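Local atomic coordinates of TudS (Uncultured bacterium, PDB entry 6Z96), a protein that removes sulfur from thiouracil in a non-redox reaction, using a [4Fe-4S] cluster that probably takes up the sulfur atom as a [4Fe-5S] intermediate. Residues Glu3-Ala9 against Gly37-Cys43; Ala9-Gly13 against Ser22-Val26; Pro15-Gly20 against Thr52-Pro56; Phe42-Val46 against Ser101-Gly105. All blocks are in the same frame, centred on the assembly; numbering follows the deposited sequence. Where two conformers were deposited one is given.

Contact 1: residues Glu3-Ala9 against Gly37-Cys43; sequences EKIIVSA and GRALAFC. With SF4 (iron/sulfur cluster), chain C.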
loop_
_atom_site.group_PDB
_atom_site.type_symbol
_atom_site.label_atom_id
_atom_site.label_comp_id
_atom_site.label_asym_id
_atom_site.label_seq_id
_atom_site.Cartn_x
_atom_site.Cartn_y
_atom_site.Cartn_z
ATOM N N GLU A 3 9.995 11.820 11.354
ATOM C CA GLU A 3 8.834 11.837 10.482
ATOM C C GLU A 3 7.999 10.553 10.568
ATOM O O GLU A 3 8.482 9.518 11.012
ATOM C CB GLU A 3 9.298 12.047 9.046
ATOM C CG GLU A 3 10.047 13.349 8.842
ATOM C CD GLU A 3 10.178 13.758 7.390
ATOM O OE1 GLU A 3 9.691 13.012 6.507
ATOM O OE2 GLU A 3 10.763 14.836 7.134
ATOM N N LYS A 4 6.764 10.630 10.085
ATOM C CA LYS A 4 5.854 9.483 10.056
ATOM C C LYS A 4 5.806 8.868 8.664
ATOM O O LYS A 4 6.191 9.489 7.680
ATOM C CB LYS A 4 4.433 9.914 10.433
ATOM C CG LYS A 4 4.350 10.567 11.802
ATOM C CD LYS A 4 2.927 10.950 12.064
ATOM C CE LYS A 4 2.776 11.789 13.309
ATOM N NZ LYS A 4 1.489 12.534 13.282
ATOM N N ILE A 5 5.357 7.614 8.595
ATOM C CA ILE A 5 5.169 6.950 7.319
ATOM C C ILE A 5 3.742 6.410 7.266
ATOM O O ILE A 5 3.119 6.201 8.312
ATOM C CB ILE A 5 6.195 5.818 7.082
ATOM C CG1 ILE A 5 5.957 4.603 7.997
ATOM C CG2 ILE A 5 7.649 6.333 7.174
ATOM C CD1 ILE A 5 6.840 3.370 7.616
ATOM N N ILE A 6 3.265 6.133 6.040
ATOM C CA ILE A 6 1.994 5.436 5.883
ATOM C C ILE A 6 2.382 3.984 5.567
ATOM O O ILE A 6 3.360 3.726 4.849
ATOM C CB ILE A 6 1.141 6.096 4.780
ATOM C CG1 ILE A 6 -0.235 5.436 4.665
ATOM C CG2 ILE A 6 1.829 6.075 3.442
ATOM C CD1 ILE A 6 -1.219 6.261 3.778
ATOM N N VAL A 7 1.638 3.012 6.138
ATOM C CA VAL A 7 1.968 1.599 5.958
ATOM C C VAL A 7 0.729 0.814 5.599
ATOM O O VAL A 7 -0.282 0.982 6.260
ATOM C CB VAL A 7 2.538 0.996 7.275
ATOM C CG1 VAL A 7 2.997 -0.449 7.080
ATOM C CG2 VAL A 7 3.679 1.848 7.832
ATOM N N SER A 8 0.804 -0.087 4.602
ATOM C CA SER A 8 -0.324 -0.986 4.282
ATOM C C SER A 8 -0.767 -1.703 5.569
ATOM O O SER A 8 0.066 -2.294 6.256
ATOM C CB SER A 8 0.137 -2.070 3.313
ATOM O OG SER A 8 0.293 -1.534 2.012
ATOM N N ALA A 9 -2.050 -1.592 5.915
ATOM C CA ALA A 9 -2.533 -2.139 7.184
ATOM C C ALA A 9 -2.272 -3.630 7.333
ATOM O O ALA A 9 -2.024 -4.105 8.456
ATOM C CB ALA A 9 -4.020 -1.826 7.369
ATOM N N GLY A 37 4.409 5.760 17.501
ATOM C CA GLY A 37 3.273 6.400 16.857
ATOM C C GLY A 37 3.595 6.954 15.483
ATOM O O GLY A 37 2.907 7.857 15.004
ATOM N N ARG A 38 4.626 6.411 14.822
ATOM C CA ARG A 38 5.053 6.943 13.529
ATOM C C ARG A 38 4.631 6.119 12.314
ATOM O O ARG A 38 5.045 6.455 11.197
ATOM C CB ARG A 38 6.584 7.116 13.525
ATOM C CG ARG A 38 7.052 8.121 14.573
ATOM C CD ARG A 38 8.568 8.077 14.754
ATOM N NE ARG A 38 9.262 8.403 13.506
ATOM C CZ ARG A 38 10.530 8.103 13.254
ATOM N NH1 ARG A 38 11.259 7.452 14.152
ATOM N NH2 ARG A 38 11.076 8.439 12.096
ATOM N N ALA A 39 3.969 4.971 12.523
ATOM C CA ALA A 39 3.602 4.102 11.394
ATOM C C ALA A 39 2.082 4.104 11.293
ATOM O O ALA A 39 1.423 3.405 12.068
ATOM C CB ALA A 39 4.099 2.690 11.637
ATOM N N LEU A 40 1.533 4.920 10.396
ATOM C CA LEU A 40 0.090 5.061 10.268
ATOM C C LEU A 40 -0.483 4.012 9.358
ATOM O O LEU A 40 -0.192 3.990 8.172
ATOM C CB LEU A 40 -0.274 6.461 9.763
ATOM C CG LEU A 40 0.199 7.657 10.628
ATOM C CD1 LEU A 40 -0.434 8.938 10.132
ATOM C CD2 LEU A 40 -0.165 7.468 12.112
ATOM N N ALA A 41 -1.313 3.147 9.914
ATOM C CA ALA A 41 -1.906 2.051 9.154
ATOM C C ALA A 41 -2.938 2.569 8.193
ATOM O O ALA A 41 -3.761 3.387 8.572
ATOM C CB ALA A 41 -2.587 1.099 10.128
ATOM N N PHE A 42 -2.946 2.010 6.974
ATOM C CA PHE A 42 -3.952 2.434 6.002
ATOM C C PHE A 42 -4.190 1.308 5.043
ATOM O O PHE A 42 -3.237 0.704 4.566
ATOM C CB PHE A 42 -3.464 3.691 5.236
ATOM C CG PHE A 42 -4.540 4.266 4.342
ATOM C CD1 PHE A 42 -4.564 3.984 2.984
ATOM C CD2 PHE A 42 -5.553 5.042 4.868
ATOM C CE1 PHE A 42 -5.586 4.459 2.171
ATOM C CE2 PHE A 42 -6.568 5.544 4.040
ATOM C CZ PHE A 42 -6.567 5.243 2.698
ATOM N N CYS A 43 -5.476 1.046 4.723
ATOM C CA CYS A 43 -5.788 0.043 3.696
ATOM C C CYS A 43 -6.617 0.748 2.629
ATOM O O CYS A 43 -7.781 1.043 2.866
ATOM C CB CYS A 43 -6.575 -1.143 4.259
ATOM S SG CYS A 43 -7.152 -2.267 2.966
HETATM FE FE1 SF4 C . -4.627 -5.139 0.177
HETATM FE FE2 SF4 C . -2.965 -4.754 2.274
HETATM FE FE3 SF4 C . -5.245 -3.225 2.056
HETATM FE FE4 SF4 C . -3.113 -2.818 0.370
HETATM S S1 SF4 C . -3.206 -2.476 2.660
HETATM S S2 SF4 C . -5.307 -2.894 -0.235
HETATM S S3 SF4 C . -2.360 -4.987 0.072
HETATM S S4 SF4 C . -5.100 -5.507 2.413
#

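Contact 2: residues Ala9-Gly13 against Ser22-Val26; sequences ACLLG and SKGIV. With SF4 (iron/sulfur cluster), chain C.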
loop_
_atom_site.group_PDB
_atom_site.type_symbol
_atom_site.label_atom_id
_atom_site.label_comp_id
_atom_site.label_asym_id
_atom_site.label_seq_id
_atom_site.Cartn_x
_atom_site.Cartn_y
_atom_site.Cartn_z
ATOM N N ALA A 9 -2.050 -1.592 5.915
ATOM C CA ALA A 9 -2.533 -2.139 7.184
ATOM C C ALA A 9 -2.272 -3.630 7.333
ATOM O O ALA A 9 -2.024 -4.105 8.456
ATOM C CB ALA A 9 -4.020 -1.826 7.369
ATOM N N CYS A 10 -2.286 -4.373 6.217
ATOM C CA CYS A 10 -2.023 -5.810 6.285
ATOM C C CYS A 10 -0.585 -6.100 6.741
ATOM O O CYS A 10 -0.361 -7.118 7.409
ATOM C CB CYS A 10 -2.327 -6.488 4.957
ATOM S SG CYS A 10 -1.374 -5.819 3.564
ATOM N N LEU A 11 0.371 -5.217 6.403
ATOM C CA LEU A 11 1.769 -5.445 6.835
ATOM C C LEU A 11 1.923 -5.304 8.345
ATOM O O LEU A 11 2.904 -5.806 8.902
ATOM C CB LEU A 11 2.719 -4.457 6.142
ATOM C CG LEU A 11 2.843 -4.652 4.628
ATOM C CD1 LEU A 11 3.725 -3.533 4.011
ATOM C CD2 LEU A 11 3.467 -6.005 4.288
ATOM N N LEU A 12 1.007 -4.597 8.996
ATOM C CA LEU A 12 0.982 -4.466 10.464
ATOM C C LEU A 12 0.182 -5.590 11.148
ATOM O O LEU A 12 0.015 -5.555 12.376
ATOM C CB LEU A 12 0.383 -3.131 10.845
ATOM C CG LEU A 12 1.173 -1.947 10.359
ATOM C CD1 LEU A 12 0.428 -0.681 10.659
ATOM C CD2 LEU A 12 2.575 -1.893 11.005
ATOM N N GLY A 13 -0.266 -6.583 10.381
ATOM C CA GLY A 13 -0.989 -7.729 10.918
ATOM C C GLY A 13 -2.490 -7.565 10.964
ATOM O O GLY A 13 -3.180 -8.429 11.512
ATOM N N SER A 22 -3.813 -11.651 7.101
ATOM C CA SER A 22 -2.929 -10.524 7.319
ATOM C C SER A 22 -1.572 -10.868 6.692
ATOM O O SER A 22 -1.292 -12.017 6.352
ATOM C CB SER A 22 -2.781 -10.252 8.811
ATOM O OG SER A 22 -2.396 -11.438 9.491
ATOM N N LYS A 23 -0.735 -9.860 6.520
ATOM C CA LYS A 23 0.608 -10.035 5.961
ATOM C C LYS A 23 1.577 -9.408 6.932
ATOM O O LYS A 23 2.475 -8.642 6.547
ATOM C CB LYS A 23 0.689 -9.311 4.602
ATOM C CG LYS A 23 -0.180 -9.960 3.531
ATOM C CD LYS A 23 0.332 -11.365 3.212
ATOM C CE LYS A 23 -0.286 -11.976 1.982
ATOM N NZ LYS A 23 0.185 -13.381 1.788
ATOM N N GLY A 24 1.398 -9.713 8.217
ATOM C CA GLY A 24 2.202 -9.124 9.262
ATOM C C GLY A 24 3.642 -9.515 9.059
ATOM O O GLY A 24 3.944 -10.699 8.866
ATOM N N ILE A 25 4.522 -8.520 8.984
ATOM C CA ILE A 25 5.933 -8.802 8.775
ATOM C C ILE A 25 6.711 -8.714 10.078
ATOM O O ILE A 25 6.357 -7.954 10.987
ATOM C CB ILE A 25 6.536 -7.951 7.641
ATOM C CG1 ILE A 25 6.224 -6.462 7.865
ATOM C CG2 ILE A 25 6.006 -8.454 6.287
ATOM C CD1 ILE A 25 6.587 -5.481 6.674
ATOM N N VAL A 26 7.761 -9.514 10.173
ATOM C CA VAL A 26 8.577 -9.567 11.360
ATOM C C VAL A 26 9.680 -8.562 11.162
ATOM O O VAL A 26 10.501 -8.721 10.266
ATOM C CB VAL A 26 9.122 -10.981 11.598
ATOM C CG1 VAL A 26 9.954 -11.008 12.876
ATOM C CG2 VAL A 26 7.966 -11.981 11.665
HETATM FE FE1 SF4 C . -4.627 -5.139 0.177
HETATM FE FE2 SF4 C . -2.965 -4.754 2.274
HETATM FE FE3 SF4 C . -5.245 -3.225 2.056
HETATM FE FE4 SF4 C . -3.113 -2.818 0.370
HETATM S S1 SF4 C . -3.206 -2.476 2.660
HETATM S S2 SF4 C . -5.307 -2.894 -0.235
HETATM S S3 SF4 C . -2.360 -4.987 0.072
HETATM S S4 SF4 C . -5.100 -5.507 2.413
HETATM O O HOH W 1 4.225 -5.973 11.404
HETATM O O HOH W 2 -4.379 -11.477 11.625
#

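Contact 3: residues Pro15-Gly20 against Thr52-Pro56; sequences PVRYDG and TPRPP. With SF4 (iron/sulfur cluster), chain C; H2S (hydrosulfuric acid), chain D; EDO (1,2-ethanediol), chain E.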
loop_
_atom_site.group_PDB
_atom_site.type_symbol
_atom_site.label_atom_id
_atom_site.label_comp_id
_atom_site.label_asym_id
_atom_site.label_seq_id
_atom_site.Cartn_x
_atom_site.Cartn_y
_atom_site.Cartn_z
ATOM N N PRO A 15 -6.260 -7.840 9.738
ATOM C CA PRO A 15 -6.863 -8.838 8.843
ATOM C C PRO A 15 -7.795 -8.206 7.831
ATOM O O PRO A 15 -8.967 -8.575 7.702
ATOM C CB PRO A 15 -7.622 -9.764 9.813
ATOM C CG PRO A 15 -8.106 -8.775 10.858
ATOM C CD PRO A 15 -6.952 -7.793 11.048
ATOM N N VAL A 16 -7.222 -7.311 7.040
ATOM C CA VAL A 16 -7.958 -6.578 6.014
ATOM C C VAL A 16 -7.696 -7.092 4.593
ATOM O O VAL A 16 -8.244 -6.497 3.666
ATOM C CB VAL A 16 -7.630 -5.075 6.109
ATOM C CG1 VAL A 16 -8.205 -4.450 7.377
ATOM C CG2 VAL A 16 -6.117 -4.847 6.003
ATOM N N ARG A 17 -6.884 -8.159 4.388
ATOM C CA ARG A 17 -6.614 -8.674 3.048
ATOM C C ARG A 17 -7.895 -9.168 2.409
ATOM O O ARG A 17 -8.881 -9.440 3.125
ATOM C CB ARG A 17 -5.565 -9.812 3.099
ATOM C CG ARG A 17 -4.140 -9.292 3.329
ATOM C CD ARG A 17 -3.482 -8.765 2.049
ATOM N NE ARG A 17 -3.136 -9.865 1.136
ATOM C CZ ARG A 17 -2.507 -9.716 -0.022
ATOM N NH1 ARG A 17 -2.121 -8.506 -0.427
ATOM N NH2 ARG A 17 -2.220 -10.777 -0.771
ATOM N N TYR A 18 -7.880 -9.352 1.078
ATOM C CA TYR A 18 -9.070 -9.806 0.364
ATOM C C TYR A 18 -9.590 -11.146 0.904
ATOM O O TYR A 18 -10.786 -11.394 0.830
ATOM C CB TYR A 18 -8.800 -9.899 -1.153
ATOM C CG TYR A 18 -7.951 -11.085 -1.547
ATOM C CD1 TYR A 18 -6.584 -11.094 -1.310
ATOM C CD2 TYR A 18 -8.529 -12.230 -2.065
ATOM C CE1 TYR A 18 -5.805 -12.208 -1.618
ATOM C CE2 TYR A 18 -7.762 -13.356 -2.366
ATOM C CZ TYR A 18 -6.395 -13.323 -2.176
ATOM O OH TYR A 18 -5.619 -14.412 -2.510
ATOM N N ASP A 19 -8.688 -12.006 1.395
ATOM C CA ASP A 19 -9.107 -13.305 1.931
ATOM C C ASP A 19 -9.303 -13.290 3.469
ATOM O O ASP A 19 -9.433 -14.351 4.098
ATOM C CB ASP A 19 -8.121 -14.388 1.496
ATOM C CG ASP A 19 -6.688 -14.178 1.911
ATOM O OD1 ASP A 19 -6.403 -13.168 2.605
ATOM O OD2 ASP A 19 -5.845 -15.039 1.567
ATOM N N GLY A 20 -9.319 -12.115 4.074
ATOM C CA GLY A 20 -9.472 -11.984 5.517
ATOM C C GLY A 20 -8.199 -12.318 6.291
ATOM O O GLY A 20 -8.220 -12.320 7.521
ATOM N N THR A 52 -14.492 -7.008 3.555
ATOM C CA THR A 52 -13.449 -7.989 3.857
ATOM C C THR A 52 -14.185 -9.242 4.343
ATOM O O THR A 52 -14.857 -9.183 5.377
ATOM C CB THR A 52 -12.537 -7.492 4.960
ATOM O OG1 THR A 52 -11.970 -6.240 4.556
ATOM C CG2 THR A 52 -11.412 -8.477 5.216
ATOM N N PRO A 53 -14.141 -10.364 3.624
ATOM C CA PRO A 53 -13.390 -10.629 2.403
ATOM C C PRO A 53 -13.991 -9.967 1.168
ATOM O O PRO A 53 -15.103 -9.434 1.185
ATOM C CB PRO A 53 -13.450 -12.166 2.316
ATOM C CG PRO A 53 -14.856 -12.454 2.838
ATOM C CD PRO A 53 -14.931 -11.557 4.037
ATOM N N ARG A 54 -13.239 -10.018 0.068
ATOM C CA ARG A 54 -13.661 -9.458 -1.209
ATOM C C ARG A 54 -12.981 -10.286 -2.294
ATOM O O ARG A 54 -11.956 -10.920 -2.043
ATOM C CB ARG A 54 -13.300 -7.955 -1.298
ATOM C CG ARG A 54 -11.847 -7.678 -1.017
ATOM C CD ARG A 54 -11.627 -6.173 -0.913
ATOM N NE ARG A 54 -10.240 -5.860 -0.538
ATOM C CZ ARG A 54 -9.772 -5.900 0.708
ATOM N NH1 ARG A 54 -10.574 -6.237 1.721
ATOM N NH2 ARG A 54 -8.494 -5.644 0.948
ATOM N N PRO A 55 -13.560 -10.336 -3.493
ATOM C CA PRO A 55 -12.958 -11.191 -4.531
ATOM C C PRO A 55 -11.603 -10.647 -4.951
ATOM O O PRO A 55 -11.400 -9.423 -4.961
ATOM C CB PRO A 55 -13.951 -11.100 -5.700
ATOM C CG PRO A 55 -15.155 -10.402 -5.194
ATOM C CD PRO A 55 -14.774 -9.639 -3.960
ATOM N N PRO A 56 -10.699 -11.526 -5.412
ATOM C CA PRO A 56 -9.427 -11.030 -5.961
ATOM C C PRO A 56 -9.669 -10.114 -7.148
ATOM O O PRO A 56 -10.648 -10.282 -7.883
ATOM C CB PRO A 56 -8.720 -12.304 -6.435
ATOM C CG PRO A 56 -9.394 -13.428 -5.714
ATOM C CD PRO A 56 -10.801 -13.003 -5.481
HETATM FE FE1 SF4 C . -4.627 -5.139 0.177
HETATM FE FE2 SF4 C . -2.965 -4.754 2.274
HETATM FE FE3 SF4 C . -5.245 -3.225 2.056
HETATM FE FE4 SF4 C . -3.113 -2.818 0.370
HETATM S S1 SF4 C . -3.206 -2.476 2.660
HETATM S S2 SF4 C . -5.307 -2.894 -0.235
HETATM S S3 SF4 C . -2.360 -4.987 0.072
HETATM S S4 SF4 C . -5.100 -5.507 2.413
HETATM S S H2S D . -5.748 -7.091 -0.536
HETATM C C1 EDO E . -9.422 -7.134 -3.970
HETATM O O1 EDO E . -8.139 -6.634 -4.316
HETATM C C2 EDO E . -10.510 -6.225 -4.400
HETATM O O2 EDO E . -11.802 -6.828 -4.333
#

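Contact 4: residues Phe42-Val46 against Ser101-Gly105; sequences FCPEV and SPSCG. With SF4 (iron/sulfur cluster), chain C; EDO (1,2-ethanediol), chain E.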
loop_
_atom_site.group_PDB
_atom_site.type_symbol
_atom_site.label_atom_id
_atom_site.label_comp_id
_atom_site.label_asym_id
_atom_site.label_seq_id
_atom_site.Cartn_x
_atom_site.Cartn_y
_atom_site.Cartn_z
ATOM N N PHE A 42 -2.946 2.010 6.974
ATOM C CA PHE A 42 -3.952 2.434 6.002
ATOM C C PHE A 42 -4.190 1.308 5.043
ATOM O O PHE A 42 -3.237 0.704 4.566
ATOM C CB PHE A 42 -3.464 3.691 5.236
ATOM C CG PHE A 42 -4.540 4.266 4.342
ATOM C CD1 PHE A 42 -4.564 3.984 2.984
ATOM C CD2 PHE A 42 -5.553 5.042 4.868
ATOM C CE1 PHE A 42 -5.586 4.459 2.171
ATOM C CE2 PHE A 42 -6.568 5.544 4.040
ATOM C CZ PHE A 42 -6.567 5.243 2.698
ATOM N N CYS A 43 -5.476 1.046 4.723
ATOM C CA CYS A 43 -5.788 0.043 3.696
ATOM C C CYS A 43 -6.617 0.748 2.629
ATOM O O CYS A 43 -7.781 1.043 2.866
ATOM C CB CYS A 43 -6.575 -1.143 4.259
ATOM S SG CYS A 43 -7.152 -2.267 2.966
ATOM N N PRO A 44 -6.064 0.971 1.440
ATOM C CA PRO A 44 -6.830 1.669 0.397
ATOM C C PRO A 44 -8.130 0.978 0.006
ATOM O O PRO A 44 -9.108 1.669 -0.266
ATOM C CB PRO A 44 -5.856 1.692 -0.798
ATOM C CG PRO A 44 -4.460 1.594 -0.161
ATOM C CD PRO A 44 -4.656 0.721 1.054
ATOM N N GLU A 45 -8.144 -0.371 -0.036
ATOM C CA GLU A 45 -9.364 -1.043 -0.483
ATOM C C GLU A 45 -10.490 -0.911 0.519
ATOM O O GLU A 45 -11.636 -0.657 0.123
ATOM C CB GLU A 45 -9.096 -2.475 -0.888
ATOM C CG GLU A 45 -8.305 -2.455 -2.177
ATOM C CD GLU A 45 -7.638 -3.765 -2.557
ATOM O OE1 GLU A 45 -8.178 -4.827 -2.167
ATOM O OE2 GLU A 45 -6.605 -3.744 -3.269
ATOM N N VAL A 46 -10.178 -1.050 1.806
ATOM C CA VAL A 46 -11.197 -0.892 2.837
ATOM C C VAL A 46 -11.601 0.592 2.921
ATOM O O VAL A 46 -12.794 0.910 2.994
ATOM C CB VAL A 46 -10.700 -1.430 4.182
ATOM C CG1 VAL A 46 -11.632 -1.035 5.314
ATOM C CG2 VAL A 46 -10.547 -2.954 4.120
ATOM N N SER A 101 0.164 -6.154 -4.909
ATOM C CA SER A 101 -1.254 -5.802 -4.816
ATOM C C SER A 101 -1.710 -4.851 -5.944
ATOM O O SER A 101 -0.973 -3.941 -6.334
ATOM C CB SER A 101 -1.498 -5.153 -3.448
ATOM O OG SER A 101 -2.670 -4.349 -3.385
ATOM N N PRO A 102 -2.972 -4.973 -6.388
ATOM C CA PRO A 102 -3.494 -4.019 -7.376
ATOM C C PRO A 102 -3.658 -2.606 -6.802
ATOM O O PRO A 102 -3.806 -1.669 -7.588
ATOM C CB PRO A 102 -4.854 -4.621 -7.775
ATOM C CG PRO A 102 -5.273 -5.442 -6.577
ATOM C CD PRO A 102 -3.974 -5.998 -5.998
ATOM N N SER A 103 -3.608 -2.437 -5.458
ATOM C CA SER A 103 -3.562 -1.134 -4.808
ATOM C C SER A 103 -2.138 -0.778 -4.411
ATOM O O SER A 103 -1.667 0.305 -4.733
ATOM C CB SER A 103 -4.397 -1.098 -3.518
ATOM O OG SER A 103 -5.786 -1.135 -3.781
ATOM N N CYS A 104 -1.484 -1.674 -3.672
ATOM C CA CYS A 104 -0.247 -1.398 -2.954
ATOM C C CYS A 104 1.027 -1.854 -3.637
ATOM O O CYS A 104 2.113 -1.470 -3.183
ATOM C CB CYS A 104 -0.367 -1.991 -1.550
ATOM S SG CYS A 104 -1.682 -1.211 -0.567
ATOM N N GLY A 105 0.933 -2.637 -4.706
ATOM C CA GLY A 105 2.135 -3.131 -5.389
ATOM C C GLY A 105 3.048 -2.010 -5.850
ATOM O O GLY A 105 2.558 -0.918 -6.162
HETATM FE FE1 SF4 C . -4.627 -5.139 0.177
HETATM FE FE2 SF4 C . -2.965 -4.754 2.274
HETATM FE FE3 SF4 C . -5.245 -3.225 2.056
HETATM FE FE4 SF4 C . -3.113 -2.818 0.370
HETATM S S1 SF4 C . -3.206 -2.476 2.660
HETATM S S2 SF4 C . -5.307 -2.894 -0.235
HETATM S S3 SF4 C . -2.360 -4.987 0.072
HETATM S S4 SF4 C . -5.100 -5.507 2.413
HETATM C C1 EDO E . -9.422 -7.134 -3.970
HETATM O O1 EDO E . -8.139 -6.634 -4.316
HETATM C C2 EDO E . -10.510 -6.225 -4.400
HETATM O O2 EDO E . -11.802 -6.828 -4.333
HETATM O O HOH W 3 -4.813 -5.592 -2.523
#

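Contact 1: residues Glu3-Ala9 against Gly37-Cys43
Ile-6 and Phe-42 lie side by side on neighbouring parallel strands, 5-8 and 39-42, the two strands of a beta-alpha-beta unit connected through helix 28-35. Both side chains point the same way. In Ile-6, CG1 stands anti to the backbone N (chi1 -176°), and this extends CD1 along its neighbour to 3.7 Å from Phe-42 CB, meeting the ring obliquely. Leu-40 shares the Ile-6 face of the sheet, which helix 73-90 covers: Leu-86 and Cys-87 rest on Ile-6, and Ala-83 on Phe-42. The other face carries Ile-5, Val-7, Ala-39 and Ala-41. Here Val-7 CG2, in one of two conformers of that residue, meets Ala-39 CB at 3.9 Å, while Leu-145 and Leu-149 of helix 142-151 pack on Ile-5.

Between the faces runs a regular parallel ladder, in which Ile-5 and Val-7 donate to Arg-38 O and Leu-40 O, and Leu-40 and Phe-42 donate to Ile-5 O and Val-7 O. Its last rung is skewed, Ala-9 N reaching Phe-42 O (2.9 Å) from 58° above the carbonyl plane.

At the far end Arg-38 grips the backbone of Glu-3 side-on. Arg-38 NE (2.8 Å) and NH2 (3.0 Å) both donate to Glu-3 O, which sits in the guanidinium plane; a bend at chi3 (60°) folds the arginine back to it. NH1 pairs with Glu-36, and the Glu-3 carboxylate with Arg-93.

The opposite ends of the strands reach the iron-sulfur cluster: Ser-8 CB lies 3.4 Å from S1, and Cys-43 SG binds the iron FE3 at 2.3 Å.

Contact 2: residues Ala9-Gly13 against Ser22-Val26
Cys-10 O takes the backbone N-H of Lys-23 at 2.9 Å and, from the opposite face of its carbonyl plane, that of Gly-13 within its own segment. Two donors thus hold this oxygen in the tight turn of 9-13, where Leu-12 N also returns to Ala-9 O. One step on, Ile-25 N donates to Leu-11 O at 3.2 Å, tilted 28° from the carbonyl plane.

Weaker C-H contacts fill in between these bonds. Leu-11 CA lies 3.3 Å from Lys-23 O with a nearly straight hydrogen (165°), and Gly-24 CA approaches Leu-11 O. The glycines allow such close backbones: a CB on Gly-24 would press on Gly-13 CA, and one on Gly-13 would jam against the preceding carbonyl oxygen.

Water extends the network at both ends. One molecule donates to Leu-11 O (2.8 Å) and Ile-25 O, tying the two carbonyls together; another links Gly-13 O with Ser-22 OG.

The apolar part is small, and holds for one of the two conformers of Ile-25. Leu-11 and Ile-25 cross obliquely, CD2 of the former 4.0 Å from CD1 of the latter. Ile-25 CG1, set between its backbone N and carbonyl carbon (chi1 52°), also rests 3.5 Å from Leu-11 O.

The loop also supplies a ligand to the cluster: Cys-10 SG binds the iron FE2 at 2.3 Å. The contact occupies the long connection from strand 5-8 to helix 28-35. Leu-11 packs against Lys-98 in the loop after strand 94-96, while Leu-12 and Ile-25 both pack on Leu-30 of helix 28-35.

Contact 3: residues Pro15-Gly20 against Thr52-Pro56
Arg-54 points both terminal nitrogens at one backbone oxygen, gripping Val-16 O end-on through NH2 (2.9 Å) and NH1 (3.0 Å), right beside a sulfur bound to the cluster. The contact lines the pocket of the cluster and the bound sulfur, probably the active site, where the type I turn Arg-17 to Gly-20 meets the proline-rich loop 52-56. Val-16 O lies close to the guanidinium plane, and Tyr-18 N sits over one face of the group. The arginine chain runs extended from CG to NE, then turns the guanidinium plane across the line of the chain (chi4 -81°). NE makes a salt bridge with Glu-45.

The bound hydrosulfuric acid is attached to the iron FE1 at 2.4 Å, consistent with a [4Fe-5S] state. Its sulfur lies 3.4 Å from Arg-54 NH2, with Tyr-18 N also close; Arg-17 comes from another direction, its guanidinium edge 3.6 Å from S3 through NH1. Such nearby positive groups would probably help stabilise the added sulfur. A methionine in place of Arg-54 would probably leave Val-16 O without these two donors, Glu-45 without its charged mate and the bound sulfur without the NH2 group beside it.

The backbones are tied by Arg-54 N, which donates to Tyr-18 O in the carbonyl plane, on a lone pair. A cis peptide precedes Pro-53, whose CB presses to 3.1 Å of that same oxygen. The Tyr-18 ring has Asp-19 CB over the centre of one face and Arg-54 O at its edge, and its CE2 meets Pro-56 CG obliquely at 3.7 Å.

Contact 4: residues Phe42-Val46 against Ser101-Gly105
Ser-103 OG donates to Glu-45 OE2 at 2.8 Å, on the carboxylate lone pair that faces away from OE1, the one direct hydrogen bond between the two segments. Around it the packing against the cluster is close. The Glu-45 chain, extended beyond CG, lays its carboxylate against the cluster, CD 3.4 Å from S2, while Pro-44 CD lies 3.9 Å from Cys-104 SG. That cysteine binds the iron FE4. Its loop is shaped by Ser-101 OG, which accepts from Cys-104 N (2.9 Å, almost straight at 177°) and from Ser-103 N, an ST motif and an ST turn combined. On the facing segment the thiolate of Cys-43 doubles as N-cap, receiving Val-46 N at 3.5 Å.

Elsewhere round the carboxylate the join is looser and runs through small molecules. A water beside the iron FE1 donates to Glu-45 OE2 (2.7 Å) and sits 2.6 Å from Ser-101 OG, bridging two oxygens too far apart (4.0 Å) to bond directly. Ethanediol, probably from the crystallisation liquor, donates to OE1, which also pairs with Arg-54. An alanine in place of Glu-45 would probably leave Ser-103 OG and Arg-54 without their shared acceptor group and open a gap beside S2.

The contact sets the first turn of helix 44-47 against the loop between strands 94-96 and 108-110. Phe-76 of helix 73-90 packs on Glu-45, Pro-102 and Ser-103, and Thr-125 of helix 124-131 on Pro-44 and Ser-103.

From the N terminus, strand 5-8 pairs with strand 39-42 in contact 1, closing a loop that includes helix 28-35. Contact 2 lies within this loop, shares Ala-9 with contact 1, and folds the start of the connection on its later part. Contact 3 crosses both: residues 15-20 leave from inside the loop and meet 52-56 beyond it. Contact 4 starts where contact 1 ends, at Phe-42 and Cys-43, and closes the longest loop, to 101-105, crossing contact 3 on the way; the Glu-45 to Arg-54 salt bridge joins these two. Together they draw the ends of two sheet strands and three loops around one cluster, with Cys-10, Cys-43 and Cys-104 its protein ligands.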